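Local coordinates for protein inositol monophosphatase (Zymomonas mobilis, PDB 4N81) that probably acts as a magnesium-dependent phosphatase of the inositol monophosphatase superfamily, hydrolysing phosphate monoesters, at residues A[24-32]-A[94-103]; A[144-153]-A[245-256]. One frame throughout, in Å; residues are numbered along the deposited sequence.

Overall arrangement
Contacts 1 and 2 lie on opposite sides of the centre of the chain, in series along it. Their centres are about 33 Å apart, and their nearest atoms are about 17 Å apart, so they do not touch. Contact 1 packs the loop after helix 7-24 against the end of helix 91-95 and the start of strand 102-109. It is near the predicted magnesium site: the side chain of Phe94 is about 4 Å from that of Ile88, a predicted magnesium ligand. Contact 2 is away from the annotated sites, where the loop before strand 154-157 meets helix 250-257. Both reach the second subunit. Leu32 of contact 1 packs on Arg145 of that subunit, and Arg145 of contact 2 packs on its Leu32.

Contact 1: A[24-32]-A[94-103]; sequences IRPFFRAPL and FIGGRASFGT
Gly97 O is gripped by two nitrogens of Arg29. Arg29 NE donates to Gly97 O at 2.8 Å. Arg29 NH2 donates to Gly97 O at 3.0 Å, almost in line with the carbonyl. The oxygen lies in the guanidinium plane, and these two side-on bonds to one atom probably limit the group's rotation. The extended chain from CG to NE carries it there. The group also serves the dimer: NH1 forms a salt bridge with Glu125 of the second subunit, and NH2 bonds Tyr188 OH of that subunit. A water ties the backbones together, accepting from Arg29 N and donating to Phe94 O. Gly97, the first residue to leave helical angles after helix 91-95, forms a Schellman motif. At its positive phi a CB would be jammed against the carbonyl oxygen of Gly96.

Next to these bonds lies an aromatic cluster of Phe28, Phe94 and Phe101. With CG anti to its backbone N (chi1 -179°), Phe28 turns its ring edge to the face of Phe94 in an offset edge-to-face pair. The centroids of the Phe28 and Phe94 rings are 5.8 Å apart and the planes are at 61°. Phe28 meets Phe101 obliquely, Phe28 CD1 lying 3.7 Å from Phe101 CE2. Phe94 CD2 sits over the centre of the Phe101 ring. Ile24 CG2 lies 3.8 Å from Phe94 CE2 and also touches Phe101 CE1. Ile24 CD1 rests on Thr103 OG1, which is hydrogen-bonded to Pro87 O. Ile88, a predicted magnesium ligand, touches Ile24, Phe94 and Phe101. Leu32 CD2 packs on Ile95 CG2 at 3.9 Å.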
ATOM      1  N   ILE A  24      -6.191 -18.309   4.766  1.00 16.78           N
ATOM      2  CA  ILE A  24      -6.504 -16.892   4.507  1.00 15.70           C
ATOM      3  C   ILE A  24      -6.655 -16.579   3.017  1.00 15.36           C
ATOM      4  O   ILE A  24      -7.561 -15.859   2.622  1.00 15.08           O
ATOM      5  CB  ILE A  24      -5.390 -15.983   5.088  1.00 17.36           C
ATOM      6  CG1 ILE A  24      -5.387 -16.053   6.633  1.00 17.95           C
ATOM      7  CG2 ILE A  24      -5.535 -14.517   4.574  1.00 16.54           C
ATOM      8  CD1 ILE A  24      -4.065 -15.421   7.304  1.00 18.04           C
ATOM      9  N   ARG A  25      -5.815 -17.183   2.187  1.00 15.57           N
ATOM     10  CA  ARG A  25      -5.768 -16.805   0.760  1.00 18.56           C
ATOM     11  C   ARG A  25      -7.130 -16.827   0.023  1.00 18.64           C
ATOM     12  O   ARG A  25      -7.476 -15.857  -0.661  1.00 16.07           O
ATOM     13  CB  ARG A  25      -4.747 -17.691   0.033  1.00 20.19           C
ATOM     14  CG  ARG A  25      -4.423 -17.315  -1.404  1.00 23.71           C
ATOM     15  CD  ARG A  25      -3.327 -18.281  -1.988  1.00 21.51           C
ATOM     16  NE  ARG A  25      -2.031 -18.089  -1.321  1.00 23.38           N
ATOM     17  CZ  ARG A  25      -1.477 -18.981  -0.491  1.00 27.83           C
ATOM     18  NH1 ARG A  25      -0.273 -18.731   0.080  1.00 19.42           N
ATOM     19  NH2 ARG A  25      -2.113 -20.123  -0.245  1.00 30.40           N
ATOM     20  N   PRO A  26      -7.934 -17.895   0.194  1.00 16.66           N
ATOM     21  CA  PRO A  26      -9.199 -17.953  -0.544  1.00 18.07           C
ATOM     22  C   PRO A  26     -10.117 -16.753  -0.228  1.00 20.04           C
ATOM     23  O   PRO A  26     -11.067 -16.528  -0.986  1.00 19.00           O
ATOM     24  CB  PRO A  26      -9.846 -19.266  -0.062  1.00 22.51           C
ATOM     25  CG  PRO A  26      -8.703 -20.099   0.377  1.00 25.96           C
ATOM     26  CD  PRO A  26      -7.665 -19.156   0.914  1.00 17.60           C
ATOM     27  N   PHE A  27      -9.977 -16.136   0.954  1.00 17.18           N
ATOM     28  CA  PHE A  27     -10.870 -15.035   1.351  1.00 15.75           C
ATOM     29  C   PHE A  27     -10.425 -13.679   0.819  1.00 17.28           C
ATOM     30  O   PHE A  27     -11.157 -12.729   0.916  1.00 15.59           O
ATOM     31  CB  PHE A  27     -10.973 -14.941   2.869  1.00 15.67           C
ATOM     32  CG  PHE A  27     -11.646 -16.143   3.485  1.00 18.55           C
ATOM     33  CD1 PHE A  27     -10.897 -17.147   4.101  1.00 17.31           C
ATOM     34  CD2 PHE A  27     -13.015 -16.297   3.375  1.00 20.56           C
ATOM     35  CE1 PHE A  27     -11.514 -18.256   4.647  1.00 21.85           C
ATOM     36  CE2 PHE A  27     -13.652 -17.421   3.922  1.00 21.93           C
ATOM     37  CZ  PHE A  27     -12.885 -18.396   4.563  1.00 23.71           C
ATOM     38  N   PHE A  28      -9.209 -13.589   0.326  1.00 14.15           N
ATOM     39  CA  PHE A  28      -8.702 -12.286  -0.117  1.00 13.31           C
ATOM     40  C   PHE A  28      -9.473 -11.812  -1.365  1.00 14.19           C
ATOM     41  O   PHE A  28      -9.651 -12.592  -2.324  1.00 14.03           O
ATOM     42  CB  PHE A  28      -7.211 -12.435  -0.438  1.00 12.97           C
ATOM     43  CG  PHE A  28      -6.573 -11.136  -0.894  1.00 13.70           C
ATOM     44  CD1 PHE A  28      -6.526 -10.046  -0.031  1.00 12.05           C
ATOM     45  CD2 PHE A  28      -6.003 -11.055  -2.157  1.00 15.20           C
ATOM     46  CE1 PHE A  28      -5.938  -8.817  -0.442  1.00 13.43           C
ATOM     47  CE2 PHE A  28      -5.380  -9.898  -2.574  1.00 14.39           C
ATOM     48  CZ  PHE A  28      -5.330  -8.782  -1.717  1.00 11.11           C
ATOM     49  N   ARG A  29      -9.866 -10.534  -1.371  1.00 13.04           N
ATOM     50  CA  ARG A  29     -10.641  -9.957  -2.479  1.00 13.26           C
ATOM     51  C   ARG A  29     -11.972 -10.640  -2.782  1.00 14.79           C
ATOM     52  O   ARG A  29     -12.505 -10.546  -3.878  1.00 15.23           O
ATOM     53  CB  ARG A  29      -9.779  -9.859  -3.748  1.00 14.17           C
ATOM     54  CG  ARG A  29      -8.783  -8.688  -3.610  1.00 12.42           C
ATOM     55  CD  ARG A  29      -7.908  -8.435  -4.886  1.00 12.47           C
ATOM     56  NE  ARG A  29      -6.897  -7.411  -4.559  1.00 11.77           N
ATOM     57  CZ  ARG A  29      -5.916  -7.031  -5.385  1.00 13.56           C
ATOM     58  NH1 ARG A  29      -5.833  -7.564  -6.604  1.00 13.77           N
ATOM     59  NH2 ARG A  29      -5.006  -6.179  -4.981  1.00 11.50           N
ATOM     60  N   ALA A  30     -12.523 -11.288  -1.778  1.00 14.46           N
ATOM     61  CA  ALA A  30     -13.896 -11.773  -1.809  1.00 15.29           C
ATOM     62  C   ALA A  30     -14.897 -10.595  -1.623  1.00 15.28           C
ATOM     63  O   ALA A  30     -14.551  -9.527  -1.082  1.00 14.88           O
ATOM     64  CB  ALA A  30     -14.102 -12.851  -0.706  1.00 15.81           C
ATOM     65  N   PRO A  31     -16.152 -10.798  -2.027  1.00 16.06           N
ATOM     66  CA  PRO A  31     -17.193  -9.755  -1.881  1.00 18.76           C
ATOM     67  C   PRO A  31     -17.427  -9.435  -0.400  1.00 19.98           C
ATOM     68  O   PRO A  31     -17.256 -10.310   0.441  1.00 18.63           O
ATOM     69  CB  PRO A  31     -18.460 -10.438  -2.446  1.00 18.54           C
ATOM     70  CG  PRO A  31     -17.948 -11.502  -3.339  1.00 21.14           C
ATOM     71  CD  PRO A  31     -16.645 -12.003  -2.736  1.00 16.90           C
ATOM     72  N   LEU A  32     -17.754  -8.193  -0.064  1.00 16.04           N
ATOM     73  CA  LEU A  32     -17.906  -7.805   1.343  1.00 16.04           C
ATOM     74  C   LEU A  32     -19.357  -7.545   1.726  1.00 17.50           C
ATOM     75  O   LEU A  32     -20.000  -6.646   1.203  1.00 17.19           O
ATOM     76  CB  LEU A  32     -17.024  -6.560   1.629  1.00 15.21           C
ATOM     77  CG  LEU A  32     -17.167  -5.908   2.976  1.00 22.28           C
ATOM     78  CD1 LEU A  32     -16.836  -6.897   4.154  1.00 22.29           C
ATOM     79  CD2 LEU A  32     -16.225  -4.698   3.026  1.00 24.42           C
ATOM     80  N   PHE A  94      -6.611  -5.492   4.472  1.00 13.17           N
ATOM     81  CA  PHE A  94      -7.166  -6.728   3.896  1.00 10.59           C
ATOM     82  C   PHE A  94      -8.609  -6.498   3.445  1.00 11.03           C
ATOM     83  O   PHE A  94      -9.036  -6.936   2.343  1.00 11.66           O
ATOM     84  CB  PHE A  94      -7.168  -7.855   4.977  1.00 11.00           C
ATOM     85  CG  PHE A  94      -7.740  -9.164   4.478  1.00 11.63           C
ATOM     86  CD1 PHE A  94      -9.130  -9.354   4.442  1.00 12.21           C
ATOM     87  CD2 PHE A  94      -6.917 -10.177   4.052  1.00 11.74           C
ATOM     88  CE1 PHE A  94      -9.694 -10.535   3.989  1.00 12.88           C
ATOM     89  CE2 PHE A  94      -7.461 -11.400   3.591  1.00 12.45           C
ATOM     90  CZ  PHE A  94      -8.846 -11.578   3.568  1.00 13.01           C
ATOM     91  N   ILE A  95      -9.346  -5.763   4.263  1.00 11.20           N
ATOM     92  CA  ILE A  95     -10.765  -5.513   3.958  1.00 11.74           C
ATOM     93  C   ILE A  95     -10.863  -4.703   2.667  1.00 14.14           C
ATOM     94  O   ILE A  95     -11.762  -4.926   1.823  1.00 13.44           O
ATOM     95  CB  ILE A  95     -11.426  -4.747   5.119  1.00 12.56           C
ATOM     96  CG1 ILE A  95     -11.736  -5.730   6.265  1.00 13.09           C
ATOM     97  CG2 ILE A  95     -12.757  -4.052   4.690  1.00 18.60           C
ATOM     98  CD1 ILE A  95     -12.022  -5.010   7.599  1.00 17.51           C
ATOM     99  N   GLY A  96      -9.853  -3.866   2.459  1.00 11.05           N
ATOM    100  CA  GLY A  96      -9.789  -3.046   1.243  1.00 11.00           C
ATOM    101  C   GLY A  96      -9.163  -3.751   0.040  1.00 13.70           C
ATOM    102  O   GLY A  96      -8.961  -3.140  -1.024  1.00 10.94           O
ATOM    103  N   GLY A  97      -8.847  -5.040   0.184  1.00 11.46           N
ATOM    104  CA  GLY A  97      -8.339  -5.769  -0.973  1.00 11.77           C
ATOM    105  C   GLY A  97      -6.870  -5.500  -1.263  1.00 13.06           C
ATOM    106  O   GLY A  97      -6.399  -5.718  -2.387  1.00 12.36           O
ATOM    107  N   ARG A  98      -6.147  -4.947  -0.278  1.00 10.11           N
ATOM    108  CA  ARG A  98      -4.710  -4.691  -0.431  1.00  9.72           C
ATOM    109  C   ARG A  98      -3.836  -5.788   0.097  1.00 12.63           C
ATOM    110  O   ARG A  98      -4.066  -6.282   1.199  1.00 10.82           O
ATOM    111  CB  ARG A  98      -4.305  -3.436   0.360  1.00 11.38           C
ATOM    112  CG  ARG A  98      -5.103  -2.157  -0.110  1.00 14.48           C
ATOM    113  CD  ARG A  98      -4.686  -0.985   0.817  1.00 11.43           C
ATOM    114  NE  ARG A  98      -5.104   0.320   0.248  1.00 10.22           N
ATOM    115  CZ  ARG A  98      -4.517   1.461   0.617  1.00 12.78           C
ATOM    116  NH1 ARG A  98      -3.529   1.434   1.525  1.00 11.34           N
ATOM    117  NH2 ARG A  98      -4.919   2.610   0.083  1.00 12.11           N
ATOM    118  N   ALA A  99      -2.775  -6.113  -0.639  1.00  9.84           N
ATOM    119  CA  ALA A  99      -1.896  -7.213  -0.190  1.00 10.39           C
ATOM    120  C   ALA A  99      -0.710  -6.657   0.607  1.00 10.90           C
ATOM    121  O   ALA A  99       0.440  -7.113   0.453  1.00 12.27           O
ATOM    122  CB  ALA A  99      -1.397  -8.008  -1.399  1.00 13.41           C
ATOM    123  N   SER A 100      -0.965  -5.658   1.433  1.00 12.68           N
ATOM    124  CA  SER A 100       0.064  -5.237   2.405  1.00 12.74           C
ATOM    125  C   SER A 100      -0.096  -5.915   3.763  1.00 10.74           C
ATOM    126  O   SER A 100       0.730  -5.697   4.648  1.00 13.38           O
ATOM    127  CB  SER A 100      -0.022  -3.718   2.618  1.00  8.84           C
ATOM    128  OG  SER A 100      -1.357  -3.386   3.056  1.00 11.61           O
ATOM    129  N   PHE A 101      -1.192  -6.648   3.979  1.00  9.52           N
ATOM    130  CA  PHE A 101      -1.403  -7.292   5.268  1.00  9.37           C
ATOM    131  C   PHE A 101      -0.426  -8.442   5.439  1.00  9.65           C
ATOM    132  O   PHE A 101       0.106  -8.930   4.450  1.00 12.89           O
ATOM    133  CB  PHE A 101      -2.845  -7.820   5.430  1.00  9.84           C
ATOM    134  CG  PHE A 101      -3.138  -8.998   4.567  1.00 12.73           C
ATOM    135  CD1 PHE A 101      -2.967 -10.294   5.049  1.00 11.78           C
ATOM    136  CD2 PHE A 101      -3.579  -8.825   3.267  1.00 13.10           C
ATOM    137  CE1 PHE A 101      -3.236 -11.386   4.236  1.00 13.25           C
ATOM    138  CE2 PHE A 101      -3.807  -9.909   2.443  1.00 10.78           C
ATOM    139  CZ  PHE A 101      -3.648 -11.205   2.942  1.00 11.34           C
ATOM    140  N   GLY A 102      -0.176  -8.871   6.687  1.00 10.18           N
ATOM    141  CA  GLY A 102       0.671 -10.062   6.887  1.00 10.37           C
ATOM    142  C   GLY A 102       0.247 -10.887   8.094  1.00 13.09           C
ATOM    143  O   GLY A 102      -0.354 -10.375   9.052  1.00 13.76           O
ATOM    144  N   THR A 103       0.569 -12.176   8.062  1.00 11.70           N
ATOM    145  CA  THR A 103       0.421 -12.995   9.255  1.00 12.47           C
ATOM    146  C   THR A 103       1.670 -12.724  10.088  1.00 14.07           C
ATOM    147  O   THR A 103       2.794 -12.800   9.580  1.00 13.41           O
ATOM    148  CB  THR A 103       0.385 -14.466   8.853  1.00 13.38           C
ATOM    149  OG1 THR A 103      -0.800 -14.706   8.073  1.00 14.93           O
ATOM    150  CG2 THR A 103       0.395 -15.395  10.121  1.00 14.39           C
TER
HETATM  151  O   HOH W   1     -10.118  -8.733   0.591  1.00 14.78           O

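Contact 2: A[144-153]-A[245-256]; sequences TRSCPALDHA and GDHHLIEPALSA
From Thr144 to Ser146 the loop runs beside Gly245 and Asp246, with the CA atoms of Thr144 and Gly245 4.9 Å apart. The chains then part. Leu150 and Ala253 have CA atoms 7.0 Å apart, where a short 3-10 turn, 150-152, faces helix 250-257. The loop leads into strand 154-157 and residues 245-256 follow strand 241-244, both strands of one five-stranded mixed sheet. Thr144 OG1 donates to Gly245 O at 2.7 Å, in the carbonyl plane on a lone pair. Gly245 fits closely here, since a CB would come tight against Arg145 O and Thr144 CB.

Asp246 uses both carboxylate oxygens, OD2 across the contact and OD1 within its own segment. Asp246 OD2 takes the backbone N of Cys147 at 2.9 Å on its anti lone pair, with an N-H...O angle of 160°. Asp246 OD1 accepts from His248 N at 3.0 Å, which makes an Asx turn leading toward the helix. CG anti to the backbone N (chi1 -171°) directs the carboxylate at the loop. An alanine here would remove both acceptors, so Cys147 N would probably lose its mate and the turn at His248 its brace.

The apolar part centres on Leu249 and Leu150. Leu249 CD2 lies 3.6 Å from Cys147 SG and also touches Ala153 CB. Leu150 CD2 meets Leu249 CG at 4.1 Å. Leu150 CD1 approaches Ala256 CB to 3.6 Å, and Leu150 CG packs on Pro252 CB.

The chemistry is thus divided: directional bonds set the loop beside residues 245-246, and apolar packing joins it to the helix.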
ATOM      1  N   THR A 144      19.186  -3.446   6.715  1.00 10.92           N
ATOM      2  CA  THR A 144      18.679  -2.076   6.708  1.00 10.39           C
ATOM      3  C   THR A 144      19.751  -1.175   6.062  1.00 17.24           C
ATOM      4  O   THR A 144      20.905  -1.620   5.854  1.00 13.94           O
ATOM      5  CB  THR A 144      18.422  -1.567   8.086  1.00 10.12           C
ATOM      6  OG1 THR A 144      19.653  -1.566   8.845  1.00 11.56           O
ATOM      7  CG2 THR A 144      17.320  -2.451   8.807  1.00  9.88           C
ATOM      8  N   ARG A 145      19.325   0.001   5.598  1.00 13.76           N
ATOM      9  CA  ARG A 145      20.282   0.982   5.076  1.00 13.54           C
ATOM     10  C   ARG A 145      20.596   2.052   6.067  1.00 11.84           C
ATOM     11  O   ARG A 145      19.846   2.277   7.049  1.00 10.43           O
ATOM     12  CB  ARG A 145      19.758   1.639   3.808  1.00 13.18           C
ATOM     13  CG  ARG A 145      18.529   2.590   4.057  1.00 10.38           C
ATOM     14  CD  ARG A 145      18.043   3.133   2.678  1.00 11.53           C
ATOM     15  NE  ARG A 145      16.882   4.015   2.869  1.00 12.75           N
ATOM     16  CZ  ARG A 145      15.945   4.204   1.938  1.00 14.99           C
ATOM     17  NH1 ARG A 145      16.102   3.671   0.723  1.00 13.24           N
ATOM     18  NH2 ARG A 145      14.908   4.999   2.213  1.00 12.39           N
ATOM     19  N   SER A 146      21.736   2.707   5.845  1.00 11.74           N
ATOM     20  CA  SER A 146      22.093   3.836   6.687  1.00 11.55           C
ATOM     21  C   SER A 146      21.414   5.106   6.152  1.00 11.45           C
ATOM     22  O   SER A 146      20.949   5.144   5.016  1.00 12.93           O
ATOM     23  CB  SER A 146      23.600   4.065   6.724  1.00 12.33           C
ATOM     24  OG  SER A 146      24.021   4.317   5.398  1.00 16.08           O
ATOM     25  N   CYS A 147      21.386   6.156   6.972  1.00 12.27           N
ATOM     26  CA  CYS A 147      20.693   7.382   6.581  1.00 11.50           C
ATOM     27  C   CYS A 147      21.337   8.565   7.332  1.00 11.98           C
ATOM     28  O   CYS A 147      21.527   8.501   8.542  1.00 16.63           O
ATOM     29  CB  CYS A 147      19.210   7.273   6.986  1.00 12.67           C
ATOM     30  SG  CYS A 147      18.285   8.748   6.399  1.00 15.91           S
ATOM     31  N   PRO A 148      21.865   9.527   6.594  1.00 14.15           N
ATOM     32  CA  PRO A 148      22.640  10.613   7.230  1.00 18.29           C
ATOM     33  C   PRO A 148      21.893  11.493   8.249  1.00 20.00           C
ATOM     34  O   PRO A 148      22.496  11.964   9.205  1.00 18.84           O
ATOM     35  CB  PRO A 148      23.179  11.402   6.034  1.00 18.86           C
ATOM     36  CG  PRO A 148      22.147  11.248   4.979  1.00 18.72           C
ATOM     37  CD  PRO A 148      21.655   9.777   5.162  1.00 15.52           C
ATOM     38  N   ALA A 149      20.596  11.738   8.014  1.00 15.29           N
ATOM     39  CA  ALA A 149      19.872  12.785   8.763  1.00 15.44           C
ATOM     40  C   ALA A 149      18.390  12.645   8.436  1.00 16.42           C
ATOM     41  O   ALA A 149      18.046  12.113   7.378  1.00 12.35           O
ATOM     42  CB  ALA A 149      20.342  14.199   8.326  1.00 17.86           C
ATOM     43  N   LEU A 150      17.519  13.244   9.257  1.00 14.95           N
ATOM     44  CA  LEU A 150      16.076  13.182   8.984  1.00 13.58           C
ATOM     45  C   LEU A 150      15.676  13.763   7.664  1.00 16.11           C
ATOM     46  O   LEU A 150      14.785  13.243   7.016  1.00 14.08           O
ATOM     47  CB  LEU A 150      15.311  13.970  10.043  1.00 14.65           C
ATOM     48  CG  LEU A 150      15.398  13.394  11.438  1.00 16.72           C
ATOM     49  CD1 LEU A 150      14.481  14.273  12.387  1.00 12.29           C
ATOM     50  CD2 LEU A 150      14.913  11.932  11.419  1.00 15.72           C
ATOM     51  N   ASP A 151      16.388  14.792   7.209  1.00 13.37           N
ATOM     52  CA  ASP A 151      15.959  15.422   5.964  1.00 17.82           C
ATOM     53  C   ASP A 151      16.258  14.550   4.735  1.00 19.00           C
ATOM     54  O   ASP A 151      15.921  14.920   3.611  1.00 18.73           O
ATOM     55  CB  ASP A 151      16.449  16.872   5.819  1.00 24.69           C
ATOM     56  CG  ASP A 151      17.971  17.000   5.778  1.00 31.41           C
ATOM     57  OD1 ASP A 151      18.702  15.992   5.709  1.00 28.09           O
ATOM     58  OD2 ASP A 151      18.447  18.152   5.817  1.00 38.92           O
ATOM     59  N   HIS A 152      16.940  13.419   4.941  1.00 12.94           N
ATOM     60  CA  HIS A 152      17.087  12.391   3.899  1.00 14.53           C
ATOM     61  C   HIS A 152      16.245  11.154   4.114  1.00 16.48           C
ATOM     62  O   HIS A 152      16.219  10.221   3.262  1.00 15.67           O
ATOM     63  CB  HIS A 152      18.559  11.968   3.735  1.00 19.38           C
ATOM     64  CG  HIS A 152      19.423  13.036   3.143  1.00 21.37           C
ATOM     65  ND1 HIS A 152      19.476  13.292   1.792  1.00 23.14           N
ATOM     66  CD2 HIS A 152      20.243  13.933   3.731  1.00 22.06           C
ATOM     67  CE1 HIS A 152      20.287  14.314   1.577  1.00 24.34           C
ATOM     68  NE2 HIS A 152      20.788  14.703   2.738  1.00 22.13           N
ATOM     69  N   ALA A 153      15.551  11.109   5.246  1.00 14.50           N
ATOM     70  CA  ALA A 153      14.874   9.879   5.645  1.00 13.83           C
ATOM     71  C   ALA A 153      13.450   9.733   5.047  1.00 10.26           C
ATOM     72  O   ALA A 153      12.704  10.708   4.941  1.00 14.69           O
ATOM     73  CB  ALA A 153      14.795   9.793   7.172  1.00 15.21           C
ATOM     74  N   GLY A 245      16.142   2.196  10.512  1.00  9.06           N
ATOM     75  CA  GLY A 245      17.100   1.297   9.842  1.00  9.33           C
ATOM     76  C   GLY A 245      18.514   1.603  10.334  1.00 12.06           C
ATOM     77  O   GLY A 245      19.410   0.752  10.281  1.00 12.43           O
ATOM     78  N   ASP A 246      18.702   2.815  10.847  1.00  9.89           N
ATOM     79  CA  ASP A 246      20.009   3.298  11.246  1.00 12.58           C
ATOM     80  C   ASP A 246      19.959   3.752  12.701  1.00 12.30           C
ATOM     81  O   ASP A 246      19.192   4.639  13.049  1.00 11.98           O
ATOM     82  CB  ASP A 246      20.436   4.453  10.290  1.00 10.61           C
ATOM     83  CG  ASP A 246      21.912   4.877  10.487  1.00 14.35           C
ATOM     84  OD1 ASP A 246      22.444   4.747  11.586  1.00 12.48           O
ATOM     85  OD2 ASP A 246      22.527   5.369   9.525  1.00 15.10           O
ATOM     86  N   HIS A 247      20.790   3.172  13.540  1.00 11.41           N
ATOM     87  CA  HIS A 247      20.756   3.507  14.995  1.00 15.50           C
ATOM     88  C   HIS A 247      21.058   5.004  15.264  1.00 15.41           C
ATOM     89  O   HIS A 247      20.561   5.643  16.225  1.00 15.89           O
ATOM     90  CB  HIS A 247      21.786   2.675  15.772  1.00 15.59           C
ATOM     91  CG  HIS A 247      21.516   1.196  15.825  1.00 24.69           C
ATOM     92  ND1 HIS A 247      20.881   0.493  14.820  1.00 23.49           N
ATOM     93  CD2 HIS A 247      21.849   0.279  16.766  1.00 25.58           C
ATOM     94  CE1 HIS A 247      20.832  -0.789  15.142  1.00 23.30           C
ATOM     95  NE2 HIS A 247      21.414  -0.943  16.317  1.00 32.28           N
ATOM     96  N   HIS A 248      21.813   5.586  14.344  1.00 12.46           N
ATOM     97  CA  HIS A 248      22.177   7.004  14.428  1.00 17.60           C
ATOM     98  C   HIS A 248      20.934   7.946  14.351  1.00 17.55           C
ATOM     99  O   HIS A 248      20.992   9.106  14.780  1.00 16.79           O
ATOM    100  CB  HIS A 248      23.161   7.326  13.286  1.00 22.01           C
ATOM    101  CG  HIS A 248      23.588   8.767  13.212  1.00 22.94           C
ATOM    102  ND1 HIS A 248      24.520   9.318  14.065  1.00 27.13           N
ATOM    103  CD2 HIS A 248      23.253   9.745  12.337  1.00 22.91           C
ATOM    104  CE1 HIS A 248      24.727  10.579  13.737  1.00 27.50           C
ATOM    105  NE2 HIS A 248      23.959  10.866  12.696  1.00 26.79           N
ATOM    106  N   LEU A 249      19.841   7.481  13.760  1.00 13.03           N
ATOM    107  CA  LEU A 249      18.676   8.331  13.570  1.00 10.89           C
ATOM    108  C   LEU A 249      17.689   8.262  14.718  1.00 12.08           C
ATOM    109  O   LEU A 249      16.732   9.055  14.744  1.00 13.25           O
ATOM    110  CB  LEU A 249      17.933   7.974  12.246  1.00 16.27           C
ATOM    111  CG  LEU A 249      17.932   9.104  11.211  1.00 30.45           C
ATOM    112  CD1 LEU A 249      19.285   9.756  11.081  1.00 32.55           C
ATOM    113  CD2 LEU A 249      17.452   8.590   9.867  1.00 32.20           C
ATOM    114  N   ILE A 250      17.885   7.335  15.680  1.00 12.62           N
ATOM    115  CA  ILE A 250      16.791   7.282  16.647  1.00 12.69           C
ATOM    116  C   ILE A 250      16.769   8.516  17.559  1.00 13.40           C
ATOM    117  O   ILE A 250      15.716   9.045  17.850  1.00 13.29           O
ATOM    118  CB  ILE A 250      16.768   5.919  17.431  1.00 19.97           C
ATOM    119  CG1 ILE A 250      15.624   5.912  18.454  1.00 24.36           C
ATOM    120  CG2 ILE A 250      18.059   5.695  18.162  1.00 28.26           C
ATOM    121  CD1 ILE A 250      15.091   4.471  18.661  1.00 31.85           C
ATOM    122  N   GLU A 251      17.930   9.001  18.001  1.00 11.83           N
ATOM    123  CA  GLU A 251      17.901  10.250  18.783  1.00 13.17           C
ATOM    124  C   GLU A 251      17.295  11.494  18.079  1.00 16.60           C
ATOM    125  O   GLU A 251      16.444  12.176  18.659  1.00 15.14           O
ATOM    126  CB  GLU A 251      19.286  10.571  19.378  1.00 14.83           C
ATOM    127  CG  GLU A 251      19.260  11.636  20.458  1.00 16.57           C
ATOM    128  CD  GLU A 251      19.230  13.058  19.893  1.00 25.39           C
ATOM    129  OE1 GLU A 251      18.656  13.965  20.561  1.00 22.82           O
ATOM    130  OE2 GLU A 251      19.758  13.258  18.777  1.00 27.01           O
ATOM    131  N   PRO A 252      17.771  11.824  16.865  1.00 14.72           N
ATOM    132  CA  PRO A 252      17.115  12.947  16.183  1.00 14.36           C
ATOM    133  C   PRO A 252      15.644  12.747  15.899  1.00 15.09           C
ATOM    134  O   PRO A 252      14.902  13.705  15.984  1.00 14.83           O
ATOM    135  CB  PRO A 252      17.915  13.105  14.858  1.00 14.09           C
ATOM    136  CG  PRO A 252      18.751  11.912  14.754  1.00 17.77           C
ATOM    137  CD  PRO A 252      18.967  11.341  16.138  1.00 13.44           C
ATOM    138  N   ALA A 253      15.222  11.519  15.602  1.00 11.51           N
ATOM    139  CA  ALA A 253      13.825  11.275  15.362  1.00 11.16           C
ATOM    140  C   ALA A 253      12.988  11.543  16.614  1.00 13.30           C
ATOM    141  O   ALA A 253      11.968  12.269  16.572  1.00 11.91           O
ATOM    142  CB  ALA A 253      13.611   9.780  14.872  1.00 10.96           C
ATOM    143  N   LEU A 254      13.424  11.010  17.745  1.00 13.07           N
ATOM    144  CA  LEU A 254      12.635  11.221  18.983  1.00 12.11           C
ATOM    145  C   LEU A 254      12.681  12.696  19.357  1.00 16.36           C
ATOM    146  O   LEU A 254      11.686  13.266  19.754  1.00 15.83           O
ATOM    147  CB  LEU A 254      13.169  10.329  20.110  1.00 12.26           C
ATOM    148  CG  LEU A 254      12.916   8.830  19.922  1.00 11.70           C
ATOM    149  CD1 LEU A 254      13.641   8.017  21.049  1.00 13.29           C
ATOM    150  CD2 LEU A 254      11.417   8.488  19.891  1.00 11.52           C
ATOM    151  N   SER A 255      13.840  13.324  19.171  0.50 14.97           N
ATOM    152  CA  SER A 255      13.955  14.764  19.405  0.50 16.88           C
ATOM    153  C   SER A 255      12.940  15.562  18.569  0.50 16.99           C
ATOM    154  O   SER A 255      12.233  16.432  19.083  0.50 17.22           O
ATOM    155  CB  SER A 255      15.355  15.230  19.016  0.50 18.23           C
ATOM    156  OG  SER A 255      16.305  14.871  19.997  0.50 21.79           O
ATOM    157  N   ALA A 256      12.867  15.250  17.276  1.00 15.41           N
ATOM    158  CA  ALA A 256      11.989  15.989  16.364  1.00 14.35           C
ATOM    159  C   ALA A 256      10.484  15.878  16.785  1.00 17.90           C
ATOM    160  O   ALA A 256       9.680  16.768  16.532  1.00 16.03           O
ATOM    161  CB  ALA A 256      12.160  15.421  14.934  1.00 15.47           C
TER